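PDB 3QO8: seryl-tRNA synthetase, cytoplasmic from Candida albicans, which attaches serine to tRNA(Ser), first activating the amino acid with ATP to form Ser-AMP and then passing it to the acceptor end of the tRNA. Local coordinates for residues A[330-335]-A[417-422]; A[423-428]-A[440-445]; A[356-361]-A[412-417]. All coordinates share one frame; numbering follows the deposited sequence.

Going from the N terminus, the chain enters interaction 1 at 330-335, runs on through strand 334-338 and enters interaction 3 at 356-361. It later reaches helix 408-419, where 412-417 completes interaction 3 and 417-422 completes interaction 1. Interaction 3 therefore nests within interaction 1, and Glu-417 belongs to both. Interaction 1 ties helix 408-419 to the loop leading into strand 334-338, and interaction 3 ties it to the end of strand 350-358 and the turn after it. Interaction 2 follows in series: 423-428 pairs with 440-445 across a short irregular loop, and strand 424-426 also pairs with 420-421. Interactions 1 and 2 both touch one molecule of the seryl-adenylate analogue.

Interaction 1 (A[330-335]-A[417-422]); sequences LGLPYR and ENYQKE. With SSA (5'-O-(N-(L-seryl)-sulfamoyl)adenosine), chain D.
Leu-332 and Asn-418 mark the closest backbone approach, 7.2 Å between their CA atoms, where the loop leaving helix 312-329 passes the C-terminal part of helix 408-419. Gly-331, just past helix 312-329, closes it in a Schellman motif; its positive phi is easy for glycine, and the ribose of the bound seryl-adenylate analogue (SSA) lies against it. The polar link is a short hydrogen bond from Tyr-419 OH to Leu-330 O, 2.5 Å, with the hydroxyl 49° above the carbonyl plane. Leu-332 adds an apolar contact at the edge of the same ring, its CD2 lying 4.0 Å from Tyr-419 CE1. That methyl also touches Asn-418 CB, because CG of Leu-332 turns anti to the carbonyl carbon (chi1 -57°). Pro-333 brings its ring CD up to the Asn-418 amide, an apolar neighbour for a group fully engaged elsewhere: ND2 bonds to Trp-357 O and Cys-414 O, and OD1 accepts from Ala-144 N. Beyond them, Gln-420 folds back so that its NE2 meets Glu-417 O at 3.0 Å, lying in the carbonyl plane on a lone pair. Leu-330, Gly-331 and Tyr-419 line a second SSA pocket, apart from the one that probably binds L-serine and ATP; Tyr-419 OH comes within 2.9 Å of SSA N9, a close contact and not a hydrogen bond, and the ring presents an edge to the adenine.

Interaction 2 (A[423-428]-A[440-445]); sequences DGLVIP and EFIPYI. With SSA (5'-O-(N-(L-seryl)-sulfamoyl)adenosine), chain D.
Leu-425 and Ile-442 exchange two backbone hydrogen bonds, Leu-425 N to Ile-442 O and Ile-442 N to Leu-425 O, both 2.8 Å, as an antiparallel hydrogen-bonded pair. Ile-427 N to Glu-440 O and Tyr-444 N to Asp-423 O extend the pairing at either end. Pro-443 suits its position because it pairs with Gly-424 at a non-hydrogen-bonded site, where no amide proton is needed. Gly-424 lies over one face of the Tyr-444 ring: its CA stands 3.4 Å from the ring centroid and 1° off the normal, a CH-pi contact made possible by the bare glycine backbone. Phe-441, with CG anti to its own N (chi1 166°), lays its ring along the other strand, CE1 reaching to 3.6 Å from Gly-424 C. Its CZ meets the carboxylate of Asp-423, OD1 at 3.7 Å, with the two planes 40° apart. Leu-425 and Ile-442 share a face, where Leu-425 CB packs on Ile-442 CG1; from the strand's end Ile-427 CD1 crosses at about a right angle to Ile-442 CD1, 4.0 Å away. One water donates to both Asp-423 O and Tyr-444 O.

Farther out, Val-426, Ile-427 and Pro-428 border the adenine of SSA, and Ile-427 O is held by Arg-432 NE. Strand 424-426 is the middle of a three-stranded antiparallel sheet, flanked by 420-421 and 441-443. Val-426 and Phe-441 share a face and both touch Lys-421 of 420-421, while Leu-425 packs on Leu-161 and on Tyr-419 of helix 408-419, and Tyr-444 on Val-157 and Arg-160 of helix 154-160.

Interaction 3 (A[356-361]-A[412-417]); sequences AWFPFQ and ICCILE
Glu-417 sends its carboxylate from the helix into the turn after strand 350-358, where both oxygens find N-H donors. OE1 accepts from Phe-360 N at 3.0 Å; the bond is bent, 140° at the hydrogen, and arrives from above the carboxylate plane. OE2 takes Gln-361 NE2 at 2.9 Å on its syn lone pair, a nearly straight bond with amide and carboxylate almost coplanar. His-154 N is a second donor to OE2. Three N-H groups thus satisfy a buried acid, a setting consistent with its staying ionised. The bend of Gln-361 at chi2 turns its amide back to the acid, whereas Pro-359, lacking an N-H, packs its CD 3.7 Å from Glu-417 CB. The carboxylate stands at the edge of the Phe-358 ring, their planes 78° apart, facing ring hydrogens rather than the pi cloud. Trp-357 points the other way, NE1 bonded to Glu-140 O and N to Pro-333 O, while Asn-418 ND2 serves both its carbonyl and that of Cys-414.

Around this polar cluster the packing is mostly apolar. Over one face of the Phe-358 ring lies Cys-414 CA, 4.0 Å from the centroid, and SG adds an oblique sulfur-aromatic contact. Since SG is anti to the backbone N, the sulfur also reaches CB of the equally small Ala-356 at 3.6 Å. The small cysteines let the ring come close to the helix backbone, Phe-358 CE2 lying 3.7 Å from Cys-413 CB.

Strand and helix axes pass 8.2 Å apart at 52°. Strand 350-358 runs between 334-338 and 363-372 in the sheet of the class II core, where Leu-367 packs against Ala-356, Phe-358 and Cys-414. Helix 408-419, the motif 3 helix of this family, is contacted by helix 154-160 through Leu-416 and by helix 183-200 through Ile-412.

Interaction 1 (A[330-335]-A[417-422])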
loop_
_atom_site.group_PDB
_atom_site.type_symbol
_atom_site.label_atom_id
_atom_site.label_comp_id
_atom_site.label_asym_id
_atom_site.label_seq_id
_atom_site.Cartn_x
_atom_site.Cartn_y
_atom_site.Cartn_z
ATOM N N LEU A 330 -26.776 -5.512 4.024
ATOM C CA LEU A 330 -26.335 -4.592 5.065
ATOM C C LEU A 330 -27.448 -3.641 5.486
ATOM O O LEU A 330 -27.261 -2.825 6.389
ATOM C CB LEU A 330 -25.132 -3.773 4.584
ATOM C CG LEU A 330 -23.820 -4.535 4.398
ATOM C CD1 LEU A 330 -22.819 -3.717 3.568
ATOM C CD2 LEU A 330 -23.248 -4.870 5.767
ATOM N N GLY A 331 -28.598 -3.734 4.821
ATOM C CA GLY A 331 -29.742 -2.902 5.164
ATOM C C GLY A 331 -29.547 -1.431 4.828
ATOM O O GLY A 331 -30.053 -0.546 5.526
ATOM N N LEU A 332 -28.830 -1.156 3.745
ATOM C CA LEU A 332 -28.536 0.230 3.374
ATOM C C LEU A 332 -29.407 0.644 2.185
ATOM O O LEU A 332 -29.339 0.012 1.130
ATOM C CB LEU A 332 -27.033 0.402 3.049
ATOM C CG LEU A 332 -26.058 0.002 4.165
ATOM C CD1 LEU A 332 -24.587 0.077 3.736
ATOM C CD2 LEU A 332 -26.284 0.846 5.423
ATOM N N PRO A 333 -30.231 1.706 2.351
ATOM C CA PRO A 333 -31.082 2.144 1.235
ATOM C C PRO A 333 -30.194 2.643 0.110
ATOM O O PRO A 333 -29.148 3.212 0.401
ATOM C CB PRO A 333 -31.876 3.335 1.815
ATOM C CG PRO A 333 -31.626 3.329 3.289
ATOM C CD PRO A 333 -30.309 2.622 3.505
ATOM N N TYR A 334 -30.589 2.446 -1.145
ATOM C CA TYR A 334 -29.764 2.910 -2.252
ATOM C C TYR A 334 -30.603 3.160 -3.488
ATOM O O TYR A 334 -31.778 2.811 -3.526
ATOM C CB TYR A 334 -28.651 1.892 -2.577
ATOM C CG TYR A 334 -29.199 0.548 -3.021
ATOM C CD1 TYR A 334 -29.622 0.346 -4.328
ATOM C CD2 TYR A 334 -29.306 -0.513 -2.124
ATOM C CE1 TYR A 334 -30.159 -0.888 -4.734
ATOM C CE2 TYR A 334 -29.831 -1.747 -2.520
ATOM C CZ TYR A 334 -30.264 -1.918 -3.821
ATOM O OH TYR A 334 -30.783 -3.126 -4.210
ATOM N N ARG A 335 -29.992 3.774 -4.493
ATOM C CA ARG A 335 -30.558 3.792 -5.829
ATOM C C ARG A 335 -29.477 3.381 -6.821
ATOM O O ARG A 335 -28.292 3.575 -6.563
ATOM C CB ARG A 335 -31.089 5.183 -6.187
ATOM C CG ARG A 335 -30.039 6.286 -6.163
ATOM C CD ARG A 335 -30.640 7.632 -6.623
ATOM N NE ARG A 335 -29.613 8.665 -6.775
ATOM C CZ ARG A 335 -29.858 9.975 -6.836
ATOM N NH1 ARG A 335 -31.101 10.429 -6.760
ATOM N NH2 ARG A 335 -28.855 10.837 -6.979
ATOM N N GLU A 417 -23.780 6.309 9.404
ATOM C CA GLU A 417 -24.923 7.226 9.447
ATOM C C GLU A 417 -26.230 6.459 9.612
ATOM O O GLU A 417 -27.147 6.930 10.279
ATOM C CB GLU A 417 -24.965 8.175 8.240
ATOM C CG GLU A 417 -23.753 9.103 8.178
ATOM C CD GLU A 417 -23.942 10.293 7.251
ATOM O OE1 GLU A 417 -25.022 10.426 6.634
ATOM O OE2 GLU A 417 -23.002 11.107 7.156
ATOM N N ASN A 418 -26.300 5.257 9.046
ATOM C CA ASN A 418 -27.547 4.484 9.085
ATOM C C ASN A 418 -27.732 3.566 10.303
ATOM O O ASN A 418 -28.817 3.042 10.526
ATOM C CB ASN A 418 -27.719 3.683 7.789
ATOM C CG ASN A 418 -28.192 4.550 6.634
ATOM O OD1 ASN A 418 -29.312 5.059 6.659
ATOM N ND2 ASN A 418 -27.342 4.719 5.610
ATOM N N TYR A 419 -26.675 3.367 11.082
ATOM C CA TYR A 419 -26.741 2.442 12.211
ATOM C C TYR A 419 -26.525 3.161 13.529
ATOM O O TYR A 419 -26.442 2.531 14.574
ATOM C CB TYR A 419 -25.758 1.268 12.045
ATOM C CG TYR A 419 -26.316 0.145 11.195
ATOM C CD1 TYR A 419 -26.313 0.229 9.805
ATOM C CD2 TYR A 419 -26.855 -0.995 11.781
ATOM C CE1 TYR A 419 -26.835 -0.796 9.016
ATOM C CE2 TYR A 419 -27.383 -2.031 10.998
ATOM C CZ TYR A 419 -27.369 -1.918 9.615
ATOM O OH TYR A 419 -27.887 -2.930 8.827
ATOM N N GLN A 420 -26.459 4.487 13.472
ATOM C CA GLN A 420 -26.288 5.285 14.672
ATOM C C GLN A 420 -27.576 5.302 15.478
ATOM O O GLN A 420 -28.670 5.152 14.936
ATOM C CB GLN A 420 -25.884 6.730 14.327
ATOM C CG GLN A 420 -27.004 7.591 13.746
ATOM C CD GLN A 420 -26.518 8.988 13.375
ATOM O OE1 GLN A 420 -26.248 9.811 14.250
ATOM N NE2 GLN A 420 -26.379 9.249 12.077
ATOM N N LYS A 421 -27.435 5.464 16.782
ATOM C CA LYS A 421 -28.570 5.800 17.630
ATOM C C LYS A 421 -28.020 6.664 18.760
ATOM O O LYS A 421 -26.856 7.058 18.719
ATOM C CB LYS A 421 -29.287 4.541 18.122
ATOM C CG LYS A 421 -28.477 3.692 19.061
ATOM C CD LYS A 421 -28.990 2.263 19.067
ATOM C CE LYS A 421 -30.466 2.188 19.368
ATOM N NZ LYS A 421 -30.951 0.784 19.258
ATOM N N GLU A 422 -28.835 6.977 19.760
ATOM C CA GLU A 422 -28.465 8.027 20.708
ATOM C C GLU A 422 -27.154 7.757 21.451
ATOM O O GLU A 422 -26.337 8.660 21.624
ATOM C CB GLU A 422 -29.598 8.278 21.713
ATOM C CG GLU A 422 -29.267 9.352 22.750
ATOM C CD GLU A 422 -30.393 9.571 23.752
ATOM O OE1 GLU A 422 -31.442 10.133 23.362
ATOM O OE2 GLU A 422 -30.227 9.176 24.928
HETATM N N10 SSA D . -35.725 -9.095 5.862
HETATM C CA SSA D . -35.078 -9.056 7.160
HETATM C CB SSA D . -33.952 -10.085 7.180
HETATM O OG SSA D . -33.243 -10.018 8.423
HETATM C C9 SSA D . -34.529 -7.678 7.410
HETATM O O9 SSA D . -33.985 -7.409 8.468
HETATM N N8 SSA D . -34.662 -6.795 6.421
HETATM S S1 SSA D . -33.965 -5.350 6.494
HETATM O O1S SSA D . -34.011 -4.745 5.192
HETATM O O2S SSA D . -34.653 -4.526 7.453
HETATM O "O5'" SSA D . -32.505 -5.524 6.950
HETATM C "C5'" SSA D . -31.474 -5.888 6.034
HETATM C "C4'" SSA D . -30.278 -6.382 6.842
HETATM O "O4'" SSA D . -29.607 -5.294 7.485
HETATM C "C3'" SSA D . -30.706 -7.326 7.954
HETATM O "O3'" SSA D . -30.554 -8.691 7.553
HETATM C "C2'" SSA D . -29.780 -7.011 9.107
HETATM O "O2'" SSA D . -28.662 -7.894 9.090
HETATM C "C1'" SSA D . -29.291 -5.600 8.846
HETATM N N9 SSA D . -30.018 -4.709 9.780
HETATM C C8 SSA D . -31.042 -3.887 9.489
HETATM N N7 SSA D . -31.428 -3.262 10.628
HETATM C C5 SSA D . -30.639 -3.706 11.632
HETATM C C6 SSA D . -30.561 -3.430 12.991
HETATM N N6 SSA D . -31.402 -2.538 13.577
HETATM N N1 SSA D . -29.629 -4.071 13.733
HETATM C C2 SSA D . -28.784 -4.952 13.178
HETATM N N3 SSA D . -28.837 -5.233 11.870
HETATM C C4 SSA D . -29.758 -4.624 11.085
#

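Interaction 2 (A[423-428]-A[440-445])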
loop_
_atom_site.group_PDB
_atom_site.type_symbol
_atom_site.label_atom_id
_atom_site.label_comp_id
_atom_site.label_asym_id
_atom_site.label_seq_id
_atom_site.Cartn_x
_atom_site.Cartn_y
_atom_site.Cartn_z
ATOM N N ASP A 423 -26.966 6.510 21.875
ATOM C CA ASP A 423 -25.861 6.123 22.750
ATOM C C ASP A 423 -24.745 5.340 22.041
ATOM O O ASP A 423 -23.779 4.908 22.674
ATOM C CB ASP A 423 -26.399 5.293 23.922
ATOM C CG ASP A 423 -27.327 4.160 23.469
ATOM O OD1 ASP A 423 -27.555 3.215 24.261
ATOM O OD2 ASP A 423 -27.829 4.207 22.324
ATOM N N GLY A 424 -24.882 5.132 20.740
ATOM C CA GLY A 424 -23.813 4.486 20.000
ATOM C C GLY A 424 -24.198 3.903 18.658
ATOM O O GLY A 424 -25.087 4.409 17.994
ATOM N N LEU A 425 -23.502 2.838 18.259
ATOM C CA LEU A 425 -23.656 2.260 16.920
ATOM C C LEU A 425 -24.127 0.812 16.983
ATOM O O LEU A 425 -23.487 -0.030 17.610
ATOM C CB LEU A 425 -22.310 2.279 16.180
ATOM C CG LEU A 425 -22.406 1.753 14.743
ATOM C CD1 LEU A 425 -23.022 2.840 13.870
ATOM C CD2 LEU A 425 -21.041 1.310 14.200
ATOM N N VAL A 426 -25.237 0.518 16.320
ATOM C CA VAL A 426 -25.656 -0.870 16.148
ATOM C C VAL A 426 -24.755 -1.530 15.077
ATOM O O VAL A 426 -24.480 -0.941 14.045
ATOM C CB VAL A 426 -27.149 -0.943 15.734
ATOM C CG1 VAL A 426 -27.520 -2.350 15.267
ATOM C CG2 VAL A 426 -28.047 -0.500 16.888
ATOM N N ILE A 427 -24.272 -2.740 15.334
ATOM C CA ILE A 427 -23.443 -3.439 14.351
ATOM C C ILE A 427 -24.344 -4.194 13.369
ATOM O O ILE A 427 -25.189 -4.989 13.788
ATOM C CB ILE A 427 -22.478 -4.440 15.040
ATOM C CG1 ILE A 427 -21.555 -3.719 16.040
ATOM C CG2 ILE A 427 -21.677 -5.230 14.006
ATOM C CD1 ILE A 427 -20.606 -2.703 15.441
ATOM N N PRO A 428 -24.180 -3.950 12.060
ATOM C CA PRO A 428 -25.022 -4.680 11.102
ATOM C C PRO A 428 -24.951 -6.195 11.350
ATOM O O PRO A 428 -23.867 -6.741 11.519
ATOM C CB PRO A 428 -24.404 -4.319 9.752
ATOM C CG PRO A 428 -23.844 -2.913 9.980
ATOM C CD PRO A 428 -23.348 -2.917 11.409
ATOM N N GLU A 440 -23.308 -6.722 19.190
ATOM C CA GLU A 440 -24.486 -6.299 18.454
ATOM C C GLU A 440 -24.559 -4.773 18.428
ATOM O O GLU A 440 -25.308 -4.184 17.644
ATOM C CB GLU A 440 -25.754 -6.870 19.102
ATOM C CG GLU A 440 -25.796 -8.390 19.173
ATOM C CD GLU A 440 -26.946 -8.888 20.028
ATOM O OE1 GLU A 440 -27.447 -8.095 20.849
ATOM O OE2 GLU A 440 -27.352 -10.062 19.879
ATOM N N PHE A 441 -23.778 -4.145 19.301
ATOM C CA PHE A 441 -23.862 -2.708 19.532
ATOM C C PHE A 441 -22.563 -2.276 20.170
ATOM O O PHE A 441 -22.009 -3.001 20.983
ATOM C CB PHE A 441 -25.028 -2.397 20.483
ATOM C CG PHE A 441 -25.016 -0.990 21.048
ATOM C CD1 PHE A 441 -25.587 0.067 20.346
ATOM C CD2 PHE A 441 -24.453 -0.732 22.289
ATOM C CE1 PHE A 441 -25.587 1.361 20.873
ATOM C CE2 PHE A 441 -24.450 0.559 22.825
ATOM C CZ PHE A 441 -25.025 1.606 22.114
ATOM N N ILE A 442 -22.063 -1.109 19.790
ATOM C CA ILE A 442 -20.893 -0.551 20.451
ATOM C C ILE A 442 -21.174 0.886 20.887
ATOM O O ILE A 442 -21.727 1.679 20.119
ATOM C CB ILE A 442 -19.627 -0.649 19.572
ATOM C CG1 ILE A 442 -19.782 0.126 18.269
ATOM C CG2 ILE A 442 -19.295 -2.129 19.279
ATOM C CD1 ILE A 442 -18.489 0.136 17.400
ATOM N N PRO A 443 -20.819 1.218 22.138
ATOM C CA PRO A 443 -21.187 2.516 22.712
ATOM C C PRO A 443 -20.302 3.661 22.253
ATOM O O PRO A 443 -19.133 3.453 21.942
ATOM C CB PRO A 443 -21.001 2.291 24.216
ATOM C CG PRO A 443 -19.929 1.250 24.296
ATOM C CD PRO A 443 -20.188 0.332 23.132
ATOM N N TYR A 444 -20.875 4.863 22.208
ATOM C CA TYR A 444 -20.085 6.069 22.039
ATOM C C TYR A 444 -19.162 6.166 23.238
ATOM O O TYR A 444 -19.563 5.868 24.362
ATOM C CB TYR A 444 -20.986 7.299 21.972
ATOM C CG TYR A 444 -21.741 7.437 20.664
ATOM C CD1 TYR A 444 -21.183 6.994 19.467
ATOM C CD2 TYR A 444 -23.012 7.991 20.631
ATOM C CE1 TYR A 444 -21.870 7.117 18.277
ATOM C CE2 TYR A 444 -23.710 8.115 19.441
ATOM C CZ TYR A 444 -23.126 7.677 18.267
ATOM O OH TYR A 444 -23.810 7.797 17.084
ATOM N N ILE A 445 -17.929 6.577 22.992
ATOM C CA ILE A 445 -16.892 6.588 24.013
ATOM C C ILE A 445 -16.481 8.020 24.312
ATOM O O ILE A 445 -16.023 8.327 25.407
ATOM C CB ILE A 445 -15.635 5.816 23.525
ATOM C CG1 ILE A 445 -15.904 4.316 23.474
ATOM C CG2 ILE A 445 -14.442 6.098 24.412
ATOM C CD1 ILE A 445 -14.701 3.517 23.048
HETATM N N10 SSA D . -35.725 -9.095 5.862
HETATM C CA SSA D . -35.078 -9.056 7.160
HETATM C CB SSA D . -33.952 -10.085 7.180
HETATM O OG SSA D . -33.243 -10.018 8.423
HETATM C C9 SSA D . -34.529 -7.678 7.410
HETATM O O9 SSA D . -33.985 -7.409 8.468
HETATM N N8 SSA D . -34.662 -6.795 6.421
HETATM S S1 SSA D . -33.965 -5.350 6.494
HETATM O O1S SSA D . -34.011 -4.745 5.192
HETATM O O2S SSA D . -34.653 -4.526 7.453
HETATM O "O5'" SSA D . -32.505 -5.524 6.950
HETATM C "C5'" SSA D . -31.474 -5.888 6.034
HETATM C "C4'" SSA D . -30.278 -6.382 6.842
HETATM O "O4'" SSA D . -29.607 -5.294 7.485
HETATM C "C3'" SSA D . -30.706 -7.326 7.954
HETATM O "O3'" SSA D . -30.554 -8.691 7.553
HETATM C "C2'" SSA D . -29.780 -7.011 9.107
HETATM O "O2'" SSA D . -28.662 -7.894 9.090
HETATM C "C1'" SSA D . -29.291 -5.600 8.846
HETATM N N9 SSA D . -30.018 -4.709 9.780
HETATM C C8 SSA D . -31.042 -3.887 9.489
HETATM N N7 SSA D . -31.428 -3.262 10.628
HETATM C C5 SSA D . -30.639 -3.706 11.632
HETATM C C6 SSA D . -30.561 -3.430 12.991
HETATM N N6 SSA D . -31.402 -2.538 13.577
HETATM N N1 SSA D . -29.629 -4.071 13.733
HETATM C C2 SSA D . -28.784 -4.952 13.178
HETATM N N3 SSA D . -28.837 -5.233 11.870
HETATM C C4 SSA D . -29.758 -4.624 11.085
HETATM O O HOH W 1 -22.644 5.637 25.305
#

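Interaction 3 (A[356-361]-A[412-417])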
loop_
_atom_site.group_PDB
_atom_site.type_symbol
_atom_site.label_atom_id
_atom_site.label_comp_id
_atom_site.label_asym_id
_atom_site.label_seq_id
_atom_site.Cartn_x
_atom_site.Cartn_y
_atom_site.Cartn_z
ATOM N N ALA A 356 -25.744 5.058 -2.296
ATOM C CA ALA A 356 -26.446 4.682 -1.077
ATOM C C ALA A 356 -26.909 5.941 -0.362
ATOM O O ALA A 356 -26.300 6.999 -0.498
ATOM C CB ALA A 356 -25.534 3.872 -0.158
ATOM N N TRP A 357 -27.985 5.811 0.403
ATOM C CA TRP A 357 -28.530 6.938 1.138
ATOM C C TRP A 357 -27.706 7.243 2.380
ATOM O O TRP A 357 -27.486 6.373 3.216
ATOM C CB TRP A 357 -29.985 6.653 1.529
ATOM C CG TRP A 357 -30.667 7.789 2.261
ATOM C CD1 TRP A 357 -31.058 7.814 3.577
ATOM C CD2 TRP A 357 -31.046 9.058 1.706
ATOM N NE1 TRP A 357 -31.663 9.029 3.868
ATOM C CE2 TRP A 357 -31.665 9.802 2.736
ATOM C CE3 TRP A 357 -30.930 9.634 0.434
ATOM C CZ2 TRP A 357 -32.157 11.093 2.532
ATOM C CZ3 TRP A 357 -31.425 10.910 0.232
ATOM C CH2 TRP A 357 -32.034 11.625 1.275
ATOM N N PHE A 358 -27.250 8.487 2.493
ATOM C CA PHE A 358 -26.585 8.964 3.693
ATOM C C PHE A 358 -27.574 9.894 4.418
ATOM O O PHE A 358 -27.774 11.038 4.001
ATOM C CB PHE A 358 -25.298 9.722 3.320
ATOM C CG PHE A 358 -24.101 8.825 3.031
ATOM C CD1 PHE A 358 -24.103 7.946 1.950
ATOM C CD2 PHE A 358 -22.970 8.883 3.832
ATOM C CE1 PHE A 358 -22.995 7.126 1.681
ATOM C CE2 PHE A 358 -21.868 8.073 3.582
ATOM C CZ PHE A 358 -21.877 7.181 2.501
ATOM N N PRO A 359 -28.204 9.408 5.500
ATOM C CA PRO A 359 -29.327 10.183 6.052
ATOM C C PRO A 359 -28.922 11.486 6.734
ATOM O O PRO A 359 -29.756 12.380 6.799
ATOM C CB PRO A 359 -29.977 9.220 7.047
ATOM C CG PRO A 359 -28.857 8.273 7.442
ATOM C CD PRO A 359 -28.019 8.117 6.193
ATOM N N PHE A 360 -27.691 11.610 7.232
ATOM C CA PHE A 360 -27.307 12.879 7.826
ATOM C C PHE A 360 -27.134 13.901 6.713
ATOM O O PHE A 360 -27.610 15.017 6.809
ATOM C CB PHE A 360 -26.008 12.804 8.638
ATOM C CG PHE A 360 -25.546 14.155 9.120
ATOM C CD1 PHE A 360 -26.061 14.699 10.284
ATOM C CD2 PHE A 360 -24.648 14.905 8.377
ATOM C CE1 PHE A 360 -25.664 15.968 10.718
ATOM C CE2 PHE A 360 -24.245 16.171 8.800
ATOM C CZ PHE A 360 -24.761 16.702 9.980
ATOM N N GLN A 361 -26.425 13.497 5.670
ATOM C CA GLN A 361 -26.177 14.335 4.507
ATOM C C GLN A 361 -27.500 14.596 3.809
ATOM O O GLN A 361 -27.669 15.589 3.112
ATOM C CB GLN A 361 -25.236 13.590 3.551
ATOM C CG GLN A 361 -24.053 12.877 4.253
ATOM C CD GLN A 361 -22.948 13.847 4.647
ATOM O OE1 GLN A 361 -22.644 14.784 3.904
ATOM N NE2 GLN A 361 -22.357 13.642 5.826
ATOM N N ILE A 412 -18.155 1.958 5.304
ATOM C CA ILE A 412 -18.257 2.218 6.734
ATOM C C ILE A 412 -18.975 3.539 6.983
ATOM O O ILE A 412 -19.851 3.624 7.851
ATOM C CB ILE A 412 -16.884 2.239 7.427
ATOM C CG1 ILE A 412 -16.332 0.805 7.550
ATOM C CG2 ILE A 412 -17.012 2.910 8.816
ATOM C CD1 ILE A 412 -14.846 0.719 8.005
ATOM N N CYS A 413 -18.631 4.568 6.215
ATOM C CA CYS A 413 -19.311 5.860 6.383
ATOM C C CYS A 413 -20.835 5.734 6.265
ATOM O O CYS A 413 -21.581 6.327 7.040
ATOM C CB CYS A 413 -18.797 6.880 5.368
ATOM S SG CYS A 413 -17.052 7.285 5.596
ATOM N N CYS A 414 -21.298 4.944 5.306
ATOM C CA CYS A 414 -22.742 4.761 5.113
ATOM C C CYS A 414 -23.380 4.003 6.281
ATOM O O CYS A 414 -24.477 4.344 6.764
ATOM C CB CYS A 414 -23.007 4.007 3.811
ATOM S SG CYS A 414 -24.752 3.978 3.371
ATOM N N ILE A 415 -22.688 2.961 6.728
ATOM C CA ILE A 415 -23.109 2.217 7.902
ATOM C C ILE A 415 -23.219 3.127 9.121
ATOM O O ILE A 415 -24.216 3.092 9.852
ATOM C CB ILE A 415 -22.123 1.055 8.193
ATOM C CG1 ILE A 415 -22.290 -0.035 7.117
ATOM C CG2 ILE A 415 -22.354 0.496 9.605
ATOM C CD1 ILE A 415 -21.216 -1.088 7.114
ATOM N N LEU A 416 -22.186 3.924 9.354
ATOM C CA LEU A 416 -22.183 4.821 10.510
ATOM C C LEU A 416 -23.429 5.701 10.534
ATOM O O LEU A 416 -24.073 5.852 11.580
ATOM C CB LEU A 416 -20.938 5.696 10.515
ATOM C CG LEU A 416 -19.608 4.942 10.705
ATOM C CD1 LEU A 416 -18.429 5.877 10.561
ATOM C CD2 LEU A 416 -19.558 4.241 12.050
ATOM N N GLU A 417 -23.780 6.309 9.404
ATOM C CA GLU A 417 -24.923 7.226 9.447
ATOM C C GLU A 417 -26.230 6.459 9.612
ATOM O O GLU A 417 -27.147 6.930 10.279
ATOM C CB GLU A 417 -24.965 8.175 8.240
ATOM C CG GLU A 417 -23.753 9.103 8.178
ATOM C CD GLU A 417 -23.942 10.293 7.251
ATOM O OE1 GLU A 417 -25.022 10.426 6.634
ATOM O OE2 GLU A 417 -23.002 11.107 7.156
#